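Local coordinates for protein L-threonine-O-3-phosphate decarboxylase (Porphyromonas gingivalis, PDB 3FKD) that probably uses pyridoxal 5'-phosphate to decarboxylate L-threonine-O-3-phosphate and has an aminotransferase-like fold, at residues F132-N137 with T162-Q167; L146-I151 with V177-D182; I261-R266 with L330-L335; D268-H273 with F280-K285. All coordinates share one frame; numbering follows the deposited sequence.

Contact 1 of 4, residues F132-N137 with T162-Q167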
loop_
_atom_site.group_PDB
_atom_site.type_symbol
_atom_site.label_atom_id
_atom_site.label_comp_id
_atom_site.label_asym_id
_atom_site.label_seq_id
_atom_site.Cartn_x
_atom_site.Cartn_y
_atom_site.Cartn_z
ATOM N N PHE A 132 22.385 -2.985 -11.094
ATOM C CA PHE A 132 21.882 -1.938 -10.248
ATOM C C PHE A 132 22.851 -1.640 -9.141
ATOM O O PHE A 132 23.533 -2.528 -8.630
ATOM C CB PHE A 132 20.534 -2.331 -9.653
ATOM C CG PHE A 132 19.460 -2.479 -10.680
ATOM C CD1 PHE A 132 18.782 -1.372 -11.152
ATOM C CD2 PHE A 132 19.155 -3.723 -11.204
ATOM C CE1 PHE A 132 17.803 -1.507 -12.106
ATOM C CE2 PHE A 132 18.190 -3.869 -12.169
ATOM C CZ PHE A 132 17.508 -2.765 -12.620
ATOM N N CYS A 133 22.896 -0.354 -8.801
ATOM C CA CYS A 133 23.582 0.136 -7.637
ATOM C C CYS A 133 22.628 1.010 -6.816
ATOM O O CYS A 133 22.024 1.946 -7.336
ATOM C CB CYS A 133 24.816 0.931 -8.053
ATOM S SG CYS A 133 25.709 1.584 -6.662
ATOM N N TRP A 134 22.529 0.706 -5.527
ATOM C CA TRP A 134 21.539 1.309 -4.648
ATOM C C TRP A 134 22.164 2.287 -3.633
ATOM O O TRP A 134 22.859 1.893 -2.690
ATOM C CB TRP A 134 20.749 0.205 -3.931
ATOM C CG TRP A 134 19.988 -0.774 -4.860
ATOM C CD1 TRP A 134 20.531 -1.676 -5.753
ATOM C CD2 TRP A 134 18.564 -0.955 -4.944
ATOM N NE1 TRP A 134 19.530 -2.382 -6.389
ATOM C CE2 TRP A 134 18.323 -1.984 -5.894
ATOM C CE3 TRP A 134 17.474 -0.368 -4.287
ATOM C CZ2 TRP A 134 17.047 -2.417 -6.219
ATOM C CZ3 TRP A 134 16.190 -0.792 -4.615
ATOM C CH2 TRP A 134 15.993 -1.821 -5.583
ATOM N N LEU A 135 21.924 3.573 -3.825
ATOM C CA LEU A 135 22.493 4.577 -2.939
ATOM C C LEU A 135 21.432 5.424 -2.285
ATOM O O LEU A 135 20.276 5.477 -2.717
ATOM C CB LEU A 135 23.467 5.466 -3.696
ATOM C CG LEU A 135 24.514 4.587 -4.373
ATOM C CD1 LEU A 135 25.231 5.330 -5.474
ATOM C CD2 LEU A 135 25.480 4.016 -3.328
ATOM N N CYS A 136 21.816 6.073 -1.212
ATOM C CA CYS A 136 20.900 6.989 -0.566
ATOM C C CYS A 136 21.763 8.121 -0.079
ATOM O O CYS A 136 22.777 7.912 0.569
ATOM C CB CYS A 136 20.120 6.285 0.548
ATOM S SG CYS A 136 19.128 7.339 1.597
ATOM N N ASN A 137 21.363 9.327 -0.430
ATOM C CA ASN A 137 22.207 10.474 -0.208
ATOM C C ASN A 137 21.370 11.652 0.299
ATOM O O ASN A 137 20.497 12.128 -0.427
ATOM C CB ASN A 137 22.925 10.806 -1.529
ATOM C CG ASN A 137 23.865 11.968 -1.391
ATOM O OD1 ASN A 137 24.580 12.047 -0.421
ATOM N ND2 ASN A 137 23.858 12.882 -2.336
ATOM N N THR A 162 22.309 0.760 -13.660
ATOM C CA THR A 162 21.269 1.652 -13.241
ATOM C C THR A 162 21.483 2.019 -11.786
ATOM O O THR A 162 21.572 1.162 -10.911
ATOM C CB THR A 162 19.898 1.020 -13.438
ATOM O OG1 THR A 162 19.729 0.746 -14.830
ATOM C CG2 THR A 162 18.804 1.979 -12.958
ATOM N N PHE A 163 21.590 3.302 -11.526
ATOM C CA PHE A 163 21.753 3.733 -10.141
ATOM C C PHE A 163 20.388 4.031 -9.530
ATOM O O PHE A 163 19.657 4.864 -10.037
ATOM C CB PHE A 163 22.716 4.933 -10.039
ATOM C CG PHE A 163 24.135 4.564 -10.281
ATOM C CD1 PHE A 163 24.972 4.264 -9.229
ATOM C CD2 PHE A 163 24.621 4.439 -11.568
ATOM C CE1 PHE A 163 26.281 3.887 -9.460
ATOM C CE2 PHE A 163 25.941 4.050 -11.804
ATOM C CZ PHE A 163 26.766 3.787 -10.751
ATOM N N VAL A 164 20.026 3.322 -8.470
ATOM C CA VAL A 164 18.790 3.658 -7.798
ATOM C C VAL A 164 19.094 4.534 -6.580
ATOM O O VAL A 164 19.751 4.123 -5.595
ATOM C CB VAL A 164 17.920 2.433 -7.449
ATOM C CG1 VAL A 164 16.572 2.897 -6.893
ATOM C CG2 VAL A 164 17.714 1.518 -8.694
ATOM N N LEU A 165 18.616 5.768 -6.679
ATOM C CA LEU A 165 18.957 6.800 -5.708
ATOM C C LEU A 165 17.756 7.127 -4.813
ATOM O O LEU A 165 16.881 7.856 -5.222
ATOM C CB LEU A 165 19.440 8.055 -6.448
ATOM C CG LEU A 165 20.576 8.877 -5.858
ATOM C CD1 LEU A 165 20.848 10.113 -6.729
ATOM C CD2 LEU A 165 20.258 9.267 -4.416
ATOM N N ASP A 166 17.729 6.546 -3.617
ATOM C CA ASP A 166 16.834 6.944 -2.538
ATOM C C ASP A 166 17.051 8.407 -2.236
ATOM O O ASP A 166 18.116 8.801 -1.738
ATOM C CB ASP A 166 17.070 6.098 -1.276
ATOM C CG ASP A 166 15.934 6.227 -0.245
ATOM O OD1 ASP A 166 15.090 7.144 -0.392
ATOM O OD2 ASP A 166 15.870 5.394 0.708
ATOM N N GLN A 167 16.046 9.211 -2.578
ATOM C CA GLN A 167 16.058 10.654 -2.338
ATOM C C GLN A 167 15.224 11.078 -1.128
ATOM O O GLN A 167 14.818 12.240 -1.028
ATOM C CB GLN A 167 15.514 11.355 -3.568
ATOM C CG GLN A 167 16.279 11.047 -4.807
ATOM C CD GLN A 167 17.537 11.872 -4.909
ATOM O OE1 GLN A 167 18.526 11.586 -4.237
ATOM N NE2 GLN A 167 17.507 12.908 -5.743
HETATM O O HOH W 1 18.154 11.007 0.119
#
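Cys133 O is held from the neighbouring strand by two hydrogens: the N-H of Val164, with N and O 2.7 Å apart, and the weaker CA-H of Phe163. Val164 N stands 20° out of the carbonyl plane, whereas Leu135 N approaches Val164 O almost in line with the carbonyl bond. Cys133 N to Thr162 O and Asp166 N to Leu135 O complete the alternating hydrogen bonds of a parallel pair, and the axes of the two strands diverge by 20°.

Side chains alternate between the faces. On the face of Phe132 and Trp134, the compact, apolar Val164 fits between two rings: its CB lies 4.2 Å above the Trp134 ring plane, offset toward the rim, while its CG2 reaches Phe132 CD1 at 3.9 Å. Thr162 runs alongside Phe132, its CB 3.5 Å from CD1. On the other face, Cys133 turns SG anti to its backbone N (chi1 179°), which sets the sulfur obliquely beside the Phe163 ring, 4.7 Å from its centroid. Leu135 CD1 lies at the edge of that ring, near its plane, and Leu154 and Leu155 of helix 148-157 pack on it too.

At the carboxyl ends, a water donates to both Asn137 O and Asp166 O, bridging the strands as they part. Asp166 OD2 bonds Tyr102 OH, Asn137 OD1 takes Leu146 N and Gln167 NE2 bonds Tyr193 OH. Strand 132-136, helix 148-157 and strand 162-166 form a beta-alpha-beta unit of the large-domain sheet, whose carboxyl strand ends border the cofactor site in fold type I pyridoxal-phosphate enzymes.

Contact 2 of 4, residues L146-I151 with V177-D182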
loop_
_atom_site.group_PDB
_atom_site.type_symbol
_atom_site.label_atom_id
_atom_site.label_comp_id
_atom_site.label_asym_id
_atom_site.label_seq_id
_atom_site.Cartn_x
_atom_site.Cartn_y
_atom_site.Cartn_z
ATOM N N LEU A 146 27.458 12.119 -0.663
ATOM C CA LEU A 146 28.216 12.261 -1.892
ATOM C C LEU A 146 27.828 13.586 -2.544
ATOM O O LEU A 146 26.679 14.038 -2.432
ATOM C CB LEU A 146 27.852 11.120 -2.837
ATOM C CG LEU A 146 28.030 9.760 -2.198
ATOM C CD1 LEU A 146 27.507 8.633 -3.109
ATOM C CD2 LEU A 146 29.498 9.604 -1.880
ATOM N N GLN A 147 28.786 14.196 -3.233
ATOM C CA GLN A 147 28.557 15.446 -3.938
ATOM C C GLN A 147 27.768 15.154 -5.187
ATOM O O GLN A 147 28.052 14.188 -5.874
ATOM C CB GLN A 147 29.895 16.071 -4.338
ATOM C CG GLN A 147 30.717 16.587 -3.186
ATOM C CD GLN A 147 29.967 17.633 -2.432
ATOM O OE1 GLN A 147 29.562 18.645 -3.008
ATOM N NE2 GLN A 147 29.755 17.404 -1.136
ATOM N N ARG A 148 26.789 16.007 -5.481
ATOM C CA ARG A 148 25.995 15.910 -6.706
ATOM C C ARG A 148 26.918 15.566 -7.852
ATOM O O ARG A 148 26.533 14.859 -8.774
ATOM C CB ARG A 148 25.247 17.233 -6.969
ATOM C CG ARG A 148 25.137 17.614 -8.434
ATOM C CD ARG A 148 24.295 18.858 -8.716
ATOM N NE ARG A 148 24.003 18.871 -10.148
ATOM C CZ ARG A 148 22.891 18.383 -10.705
ATOM N NH1 ARG A 148 21.925 17.900 -9.943
ATOM N NH2 ARG A 148 22.729 18.403 -12.024
ATOM N N THR A 149 28.153 16.053 -7.746
ATOM C CA THR A 149 29.215 15.858 -8.739
ATOM C C THR A 149 29.844 14.467 -8.732
ATOM O O THR A 149 30.168 13.923 -9.780
ATOM C CB THR A 149 30.345 16.875 -8.509
ATOM O OG1 THR A 149 29.774 18.172 -8.313
ATOM C CG2 THR A 149 31.287 16.919 -9.690
ATOM N N GLU A 150 30.039 13.899 -7.552
ATOM C CA GLU A 150 30.617 12.562 -7.458
ATOM C C GLU A 150 29.635 11.584 -8.073
ATOM O O GLU A 150 30.012 10.649 -8.784
ATOM C CB GLU A 150 30.909 12.202 -6.002
ATOM C CG GLU A 150 31.230 10.734 -5.787
ATOM C CD GLU A 150 32.528 10.282 -6.456
ATOM O OE1 GLU A 150 33.338 11.149 -6.870
ATOM O OE2 GLU A 150 32.737 9.049 -6.555
ATOM N N ILE A 151 28.360 11.831 -7.826
ATOM C CA ILE A 151 27.315 11.011 -8.394
ATOM C C ILE A 151 27.305 11.113 -9.920
ATOM O O ILE A 151 27.322 10.081 -10.590
ATOM C CB ILE A 151 25.947 11.325 -7.766
ATOM C CG1 ILE A 151 25.930 10.823 -6.322
ATOM C CG2 ILE A 151 24.850 10.644 -8.536
ATOM C CD1 ILE A 151 24.617 10.954 -5.609
ATOM N N VAL A 177 22.018 18.880 -4.645
ATOM C CA VAL A 177 21.591 17.518 -4.875
ATOM C C VAL A 177 21.277 17.238 -6.329
ATOM O O VAL A 177 20.995 18.157 -7.118
ATOM C CB VAL A 177 20.368 17.158 -4.035
ATOM C CG1 VAL A 177 20.722 17.187 -2.548
ATOM C CG2 VAL A 177 19.194 18.093 -4.385
ATOM N N ILE A 178 21.361 15.956 -6.669
ATOM C CA ILE A 178 20.770 15.430 -7.871
ATOM C C ILE A 178 19.258 15.694 -7.767
ATOM O O ILE A 178 18.679 15.637 -6.682
ATOM C CB ILE A 178 21.060 13.909 -7.999
ATOM C CG1 ILE A 178 22.510 13.667 -8.404
ATOM C CG2 ILE A 178 20.110 13.253 -8.998
ATOM C CD1 ILE A 178 22.766 13.802 -9.907
ATOM N N ARG A 179 18.623 16.007 -8.888
ATOM C CA ARG A 179 17.196 16.317 -8.872
ATOM C C ARG A 179 16.503 15.602 -10.019
ATOM O O ARG A 179 17.178 15.024 -10.871
ATOM C CB ARG A 179 16.972 17.827 -8.911
ATOM C CG ARG A 179 17.901 18.573 -9.805
ATOM C CD ARG A 179 18.234 19.975 -9.255
ATOM N NE ARG A 179 19.210 20.635 -10.129
ATOM C CZ ARG A 179 20.417 21.034 -9.754
ATOM N NH1 ARG A 179 20.807 20.886 -8.502
ATOM N NH2 ARG A 179 21.225 21.603 -10.629
ATOM N N PRO A 180 15.156 15.612 -10.041
ATOM C CA PRO A 180 14.421 14.769 -11.013
ATOM C C PRO A 180 14.823 15.013 -12.481
ATOM O O PRO A 180 14.886 14.078 -13.296
ATOM C CB PRO A 180 12.954 15.148 -10.781
ATOM C CG PRO A 180 12.911 15.678 -9.384
ATOM C CD PRO A 180 14.251 16.342 -9.133
ATOM N N ALA A 181 15.122 16.267 -12.797
ATOM C CA ALA A 181 15.452 16.646 -14.176
ATOM C C ALA A 181 16.834 16.139 -14.651
ATOM O O ALA A 181 17.234 16.376 -15.786
ATOM C CB ALA A 181 15.306 18.183 -14.364
ATOM N N ASP A 182 17.553 15.439 -13.774
ATOM C CA ASP A 182 18.762 14.725 -14.187
ATOM C C ASP A 182 18.545 13.452 -15.024
ATOM O O ASP A 182 19.479 12.993 -15.660
ATOM C CB ASP A 182 19.658 14.427 -12.988
ATOM C CG ASP A 182 20.234 15.696 -12.368
ATOM O OD1 ASP A 182 20.637 16.591 -13.145
ATOM O OD2 ASP A 182 20.257 15.811 -11.114
#
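Arg148 meets Asp182 end-on, NH1 to OD2 at 2.9 Å and NH2 to OD1 at 3.0 Å, a two-bond salt bridge that fixes the rotation of both flat groups even though their planes are 41° apart. Each carboxylate oxygen is approached on its syn side. Asp182 OD2 carries a second load, accepting Arg179 N at 2.8 Å from the anti side, so the aspartate ties down the backbone of its own loop as well as the arginine. NH1 of Arg148 is likewise used twice, giving its other bond to Val177 O at 3.0 Å. That donor stands 31° out of the carbonyl plane.

The length of arginine suits the gap, and Arg148 runs extended from CG to NE across it. The guanidinium of Arg179 lies flat on that of Arg148, centres 3.8 Å apart and planes at 10°. The carboxylate of Asp182, bonded to Arg148, and Glu176, with its long, weak ion pair to Arg179 NH1, probably offset the positive charge. Ile178 CD1 lies over the opposite face of the Arg148 guanidinium.

Beside the polar cluster, Ile151 CG2 touches Ile178 CG1 at 3.8 Å, aliphatic branches suited to a buried position. Both isoleucines rest on Leu165 of strand 162-166, and Ile178 also reaches Met191 of strand 189-194; thus the first turn of helix 148-157 is joined to the loop that runs between these two strands.

Contact 3 of 4, residues I261-R266 with L330-L335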
loop_
_atom_site.group_PDB
_atom_site.type_symbol
_atom_site.label_atom_id
_atom_site.label_comp_id
_atom_site.label_asym_id
_atom_site.label_seq_id
_atom_site.Cartn_x
_atom_site.Cartn_y
_atom_site.Cartn_z
ATOM N N ILE A 261 26.501 17.074 18.443
ATOM C CA ILE A 261 27.618 16.161 18.235
ATOM C C ILE A 261 28.867 16.521 19.042
ATOM O O ILE A 261 29.579 15.643 19.531
ATOM C CB ILE A 261 27.956 16.011 16.738
ATOM C CG1 ILE A 261 26.775 15.307 16.009
ATOM C CG2 ILE A 261 29.236 15.208 16.580
ATOM C CD1 ILE A 261 26.935 15.143 14.497
ATOM N N THR A 262 29.106 17.818 19.184
ATOM C CA THR A 262 30.185 18.371 19.977
ATOM C C THR A 262 30.051 17.964 21.431
ATOM O O THR A 262 31.004 17.457 22.056
ATOM C CB THR A 262 30.140 19.905 19.925
ATOM O OG1 THR A 262 30.338 20.352 18.572
ATOM C CG2 THR A 262 31.185 20.498 20.850
ATOM N N ALA A 263 28.887 18.222 22.000
ATOM C CA ALA A 263 28.638 17.791 23.357
ATOM C C ALA A 263 28.791 16.276 23.461
ATOM O O ALA A 263 29.447 15.800 24.388
ATOM C CB ALA A 263 27.286 18.235 23.838
ATOM N N LEU A 264 28.232 15.509 22.516
ATOM C CA LEU A 264 28.382 14.075 22.607
ATOM C C LEU A 264 29.846 13.571 22.612
ATOM O O LEU A 264 30.182 12.643 23.362
ATOM C CB LEU A 264 27.547 13.339 21.558
ATOM C CG LEU A 264 26.033 13.297 21.850
ATOM C CD1 LEU A 264 25.272 12.807 20.661
ATOM C CD2 LEU A 264 25.660 12.504 23.076
ATOM N N ASN A 265 30.711 14.143 21.780
ATOM C CA ASN A 265 32.065 13.645 21.711
ATOM C C ASN A 265 32.797 13.949 23.038
ATOM O O ASN A 265 33.600 13.142 23.537
ATOM C CB ASN A 265 32.806 14.221 20.506
ATOM C CG ASN A 265 32.445 13.525 19.199
ATOM O OD1 ASN A 265 32.255 12.317 19.155
ATOM N ND2 ASN A 265 32.364 14.297 18.122
ATOM N N ARG A 266 32.484 15.091 23.630
ATOM C CA ARG A 266 33.094 15.454 24.894
ATOM C C ARG A 266 32.898 14.359 25.911
ATOM O O ARG A 266 33.724 14.194 26.820
ATOM C CB ARG A 266 32.481 16.728 25.454
ATOM C CG ARG A 266 33.022 17.965 24.835
ATOM C CD ARG A 266 32.713 19.077 25.746
ATOM N NE ARG A 266 33.396 20.292 25.336
ATOM C CZ ARG A 266 33.156 21.478 25.864
ATOM N NH1 ARG A 266 32.255 21.596 26.834
ATOM N NH2 ARG A 266 33.824 22.524 25.421
ATOM N N LEU A 330 19.102 17.709 27.571
ATOM C CA LEU A 330 18.604 16.746 28.527
ATOM C C LEU A 330 18.896 15.275 28.145
ATOM O O LEU A 330 18.843 14.376 28.995
ATOM C CB LEU A 330 17.118 16.973 28.677
ATOM C CG LEU A 330 16.367 16.047 29.609
ATOM C CD1 LEU A 330 17.175 15.826 30.880
ATOM C CD2 LEU A 330 14.984 16.668 29.879
ATOM N N PHE A 331 19.215 15.030 26.880
ATOM C CA PHE A 331 19.608 13.696 26.461
ATOM C C PHE A 331 21.072 13.443 26.815
ATOM O O PHE A 331 21.475 12.319 27.090
ATOM C CB PHE A 331 19.353 13.526 24.960
ATOM C CG PHE A 331 20.018 12.334 24.359
ATOM C CD1 PHE A 331 19.270 11.279 23.885
ATOM C CD2 PHE A 331 21.396 12.274 24.244
ATOM C CE1 PHE A 331 19.892 10.174 23.308
ATOM C CE2 PHE A 331 22.025 11.176 23.688
ATOM C CZ PHE A 331 21.279 10.131 23.218
ATOM N N ILE A 332 21.865 14.507 26.810
ATOM C CA ILE A 332 23.262 14.420 27.226
ATOM C C ILE A 332 23.454 14.013 28.712
ATOM O O ILE A 332 24.355 13.254 29.037
ATOM C CB ILE A 332 23.984 15.735 26.971
ATOM C CG1 ILE A 332 23.993 16.041 25.487
ATOM C CG2 ILE A 332 25.422 15.676 27.537
ATOM C CD1 ILE A 332 25.173 15.451 24.802
ATOM N N LYS A 333 22.620 14.526 29.610
ATOM C CA LYS A 333 22.661 14.081 30.997
ATOM C C LYS A 333 22.193 12.636 31.058
ATOM O O LYS A 333 22.871 11.778 31.619
ATOM C CB LYS A 333 21.796 14.976 31.865
ATOM C CG LYS A 333 22.187 16.423 31.694
ATOM C CD LYS A 333 21.791 17.317 32.871
ATOM C CE LYS A 333 22.526 18.654 32.775
ATOM N NZ LYS A 333 21.748 19.810 33.352
ATOM N N ALA A 334 21.042 12.372 30.457
ATOM C CA ALA A 334 20.511 11.031 30.397
ATOM C C ALA A 334 21.638 10.066 30.060
ATOM O O ALA A 334 21.814 9.051 30.716
ATOM C CB ALA A 334 19.416 10.958 29.359
ATOM N N LEU A 335 22.412 10.391 29.038
ATOM C CA LEU A 335 23.503 9.529 28.606
ATOM C C LEU A 335 24.689 9.458 29.630
ATOM O O LEU A 335 25.140 8.365 30.033
ATOM C CB LEU A 335 23.966 9.972 27.212
ATOM C CG LEU A 335 25.052 9.151 26.519
ATOM C CD1 LEU A 335 24.693 7.699 26.550
ATOM C CD2 LEU A 335 25.244 9.660 25.103
#
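Phe331 presents its edge to Leu264: CD2 of the leucine lies near the ring plane, 3.9 Å from CE2. Two further rings lie against it, Phe260 in an edge-to-face arrangement and Phe20 with its plane turned by about 50°, with Met296, Met302 and Ile304 also touching it, an apolar setting that suits a large flat hydrocarbon. The contact pairs helix 250-266 with helix 325-339, two nearly parallel helices of the small domain of this aminotransferase-like fold, inclined by 15° where they meet. Both pack on one face of the small-domain sheet, where Leu264 reaches Phe280 and Leu335 reaches Leu282.

The axes of the two segments stay 10.5 Å apart, and the gap is bridged mainly by long aliphatic side chains in a wholly apolar interface. Leu264 holds CG anti to its carbonyl carbon (chi1 -75°), which swings CG toward the other helix, with CD2 as the methyl that meets three partners. Besides the phenylalanine edge, it meets Leu335 CD2 at 3.5 Å, the two leucines crossing at about a right angle.

Ala263 offers just a methyl group toward the other helix, which leaves room for Ile332 to come close. Leu267, the residue after the segment 261-266, lies against both Ile332 and Leu335. Ile332 extends its delta methyl into the gap, so that CD1 sits 3.6 Å from Ala263 CB and 3.4 Å from Leu264 CD2.

Contact 4 of 4, residues D268-H273 with F280-K285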
loop_
_atom_site.group_PDB
_atom_site.type_symbol
_atom_site.label_atom_id
_atom_site.label_comp_id
_atom_site.label_asym_id
_atom_site.label_seq_id
_atom_site.Cartn_x
_atom_site.Cartn_y
_atom_site.Cartn_z
ATOM N N ASP A 268 32.979 10.899 27.672
ATOM C CA ASP A 268 33.919 9.785 27.625
ATOM C C ASP A 268 33.231 8.416 27.599
ATOM O O ASP A 268 32.379 8.108 28.437
ATOM C CB ASP A 268 34.930 9.868 28.761
ATOM C CG ASP A 268 36.263 10.480 28.312
ATOM O OD1 ASP A 268 36.625 11.608 28.782
ATOM O OD2 ASP A 268 36.940 9.824 27.470
ATOM N N GLY A 269 33.613 7.598 26.624
ATOM C CA GLY A 269 33.059 6.277 26.502
ATOM C C GLY A 269 32.164 6.197 25.285
ATOM O O GLY A 269 31.650 5.120 24.972
ATOM N N VAL A 270 31.960 7.339 24.622
ATOM C CA VAL A 270 31.194 7.377 23.393
ATOM C C VAL A 270 31.852 8.178 22.286
ATOM O O VAL A 270 32.416 9.243 22.509
ATOM C CB VAL A 270 29.743 7.876 23.577
ATOM C CG1 VAL A 270 29.087 7.158 24.706
ATOM C CG2 VAL A 270 29.688 9.398 23.769
ATOM N N GLU A 271 31.713 7.653 21.081
ATOM C CA GLU A 271 32.279 8.228 19.885
ATOM C C GLU A 271 31.156 8.484 18.848
ATOM O O GLU A 271 30.374 7.584 18.545
ATOM C CB GLU A 271 33.313 7.236 19.351
ATOM C CG GLU A 271 33.654 7.383 17.881
ATOM C CD GLU A 271 34.824 6.484 17.460
ATOM O OE1 GLU A 271 34.672 5.225 17.464
ATOM O OE2 GLU A 271 35.890 7.052 17.113
ATOM N N VAL A 272 31.062 9.694 18.312
ATOM C CA VAL A 272 30.067 9.948 17.272
ATOM C C VAL A 272 30.643 9.923 15.857
ATOM O O VAL A 272 31.491 10.756 15.509
ATOM C CB VAL A 272 29.277 11.264 17.503
ATOM C CG1 VAL A 272 28.610 11.731 16.236
ATOM C CG2 VAL A 272 28.223 11.063 18.569
ATOM N N HIS A 273 30.177 8.974 15.042
ATOM C CA HIS A 273 30.603 8.890 13.641
ATOM C C HIS A 273 30.241 10.170 12.872
ATOM O O HIS A 273 29.084 10.597 12.900
ATOM C CB HIS A 273 29.994 7.663 12.964
ATOM C CG HIS A 273 30.552 7.395 11.598
ATOM N ND1 HIS A 273 30.301 8.215 10.517
ATOM C CD2 HIS A 273 31.360 6.407 11.139
ATOM C CE1 HIS A 273 30.929 7.742 9.453
ATOM N NE2 HIS A 273 31.578 6.647 9.803
ATOM N N PHE A 280 22.654 10.680 12.877
ATOM C CA PHE A 280 24.047 10.194 12.912
ATOM C C PHE A 280 24.175 8.912 13.746
ATOM O O PHE A 280 23.342 8.619 14.590
ATOM C CB PHE A 280 25.000 11.305 13.488
ATOM C CG PHE A 280 24.531 11.857 14.801
ATOM C CD1 PHE A 280 24.803 11.185 15.986
ATOM C CD2 PHE A 280 23.743 12.994 14.848
ATOM C CE1 PHE A 280 24.344 11.657 17.188
ATOM C CE2 PHE A 280 23.260 13.459 16.042
ATOM C CZ PHE A 280 23.585 12.794 17.230
ATOM N N LEU A 281 25.236 8.157 13.515
ATOM C CA LEU A 281 25.586 7.016 14.359
ATOM C C LEU A 281 26.451 7.454 15.603
ATOM O O LEU A 281 27.383 8.264 15.501
ATOM C CB LEU A 281 26.331 5.992 13.485
ATOM C CG LEU A 281 25.721 4.733 12.851
ATOM C CD1 LEU A 281 24.220 4.599 12.848
ATOM C CD2 LEU A 281 26.258 4.558 11.448
ATOM N N LEU A 282 26.122 6.953 16.785
ATOM C CA LEU A 282 27.117 6.958 17.836
ATOM C C LEU A 282 27.507 5.542 18.326
ATOM O O LEU A 282 26.683 4.611 18.374
ATOM C CB LEU A 282 26.760 7.923 18.973
ATOM C CG LEU A 282 25.967 7.584 20.233
ATOM C CD1 LEU A 282 26.401 6.260 20.920
ATOM C CD2 LEU A 282 26.133 8.771 21.189
ATOM N N ARG A 283 28.789 5.399 18.664
ATOM C CA ARG A 283 29.343 4.131 19.155
ATOM C C ARG A 283 29.604 4.177 20.648
ATOM O O ARG A 283 30.255 5.105 21.145
ATOM C CB ARG A 283 30.660 3.830 18.448
ATOM C CG ARG A 283 30.969 2.359 18.294
ATOM C CD ARG A 283 32.395 2.181 17.830
ATOM N NE ARG A 283 32.498 1.038 16.928
ATOM C CZ ARG A 283 33.085 -0.108 17.238
ATOM N NH1 ARG A 283 33.119 -1.104 16.363
ATOM N NH2 ARG A 283 33.636 -0.253 18.438
ATOM N N LEU A 284 29.071 3.203 21.369
ATOM C CA LEU A 284 29.471 3.016 22.747
ATOM C C LEU A 284 30.811 2.293 22.784
ATOM O O LEU A 284 30.937 1.235 22.194
ATOM C CB LEU A 284 28.434 2.203 23.492
ATOM C CG LEU A 284 27.048 2.827 23.481
ATOM C CD1 LEU A 284 26.190 2.175 24.531
ATOM C CD2 LEU A 284 27.165 4.283 23.783
ATOM N N LYS A 285 31.814 2.886 23.440
ATOM C CA LYS A 285 33.080 2.197 23.746
ATOM C C LYS A 285 32.788 0.931 24.557
ATOM O O LYS A 285 33.258 -0.146 24.225
ATOM C CB LYS A 285 34.032 3.121 24.503
ATOM C CG LYS A 285 35.023 2.394 25.424
ATOM C CD LYS A 285 35.377 3.218 26.712
ATOM C CE LYS A 285 36.293 4.413 26.441
ATOM N NZ LYS A 285 36.198 5.422 27.523
#
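Val272 and Leu282 form the apolar centre, CG2 of the valine lying 3.5 Å from CB of the leucine as the two side chains pass at a slant. Val272 also sends CG1 to Phe280 CD1 at 3.9 Å, and Val270 lies beside Leu284 with CG1 3.6 Å from CD2. Branched aliphatic residues suit this face because helices 250-266 and 325-339 cover it. The strands make a beta hairpin at the margin of the small-domain sheet, 270-272 being an outermost strand of the sheet within this chain while 279-284 continues the sheet through strand 317-321.

Glu271 and Arg283 are its hydrogen-bonded pair: Arg283 N gives a nearly straight bond to Glu271 O at 2.7 Å, and Glu271 N returns one to Arg283 O in the carbonyl plane. Their side chains run alongside each other on the more exposed face, Glu271 OE1 reaching Arg283 CD at 3.8 Å, while Arg283 NE bonds Tyr317 OH. At one end His273 N bonds Leu281 O. At the other, Lys285 N donates to Gly269 O at 2.7 Å; Gly269 has a positive phi (110°), and its backbone shape calls for glycine. The lysine chain bends across the bare CA, bringing NZ to 3.4 Å from Gly269 CA.

The four contacts fall into two pairs, one in each domain of the fold. Contacts 1 and 2, with centres about 11 Å apart, lie in and beside the seven-stranded sheet of the large domain; their segments alternate along the chain, helix 148-157 belonging to the beta-alpha-beta unit of contact 1 and loop 177-182 following its second strand, with Asn137 ND2 packed against Ile151 CD1. Contacts 3 and 4, about 10 Å between centres, follow later and lie in the small domain: the hairpin of contact 4 comes between the two helices of contact 3, and Asn265 OD1 bonds Val272 N. Contacts 1 and 3 have centres about 33 Å apart, and the nearest atoms between the pairs are about 12 Å apart, consistent with two domains.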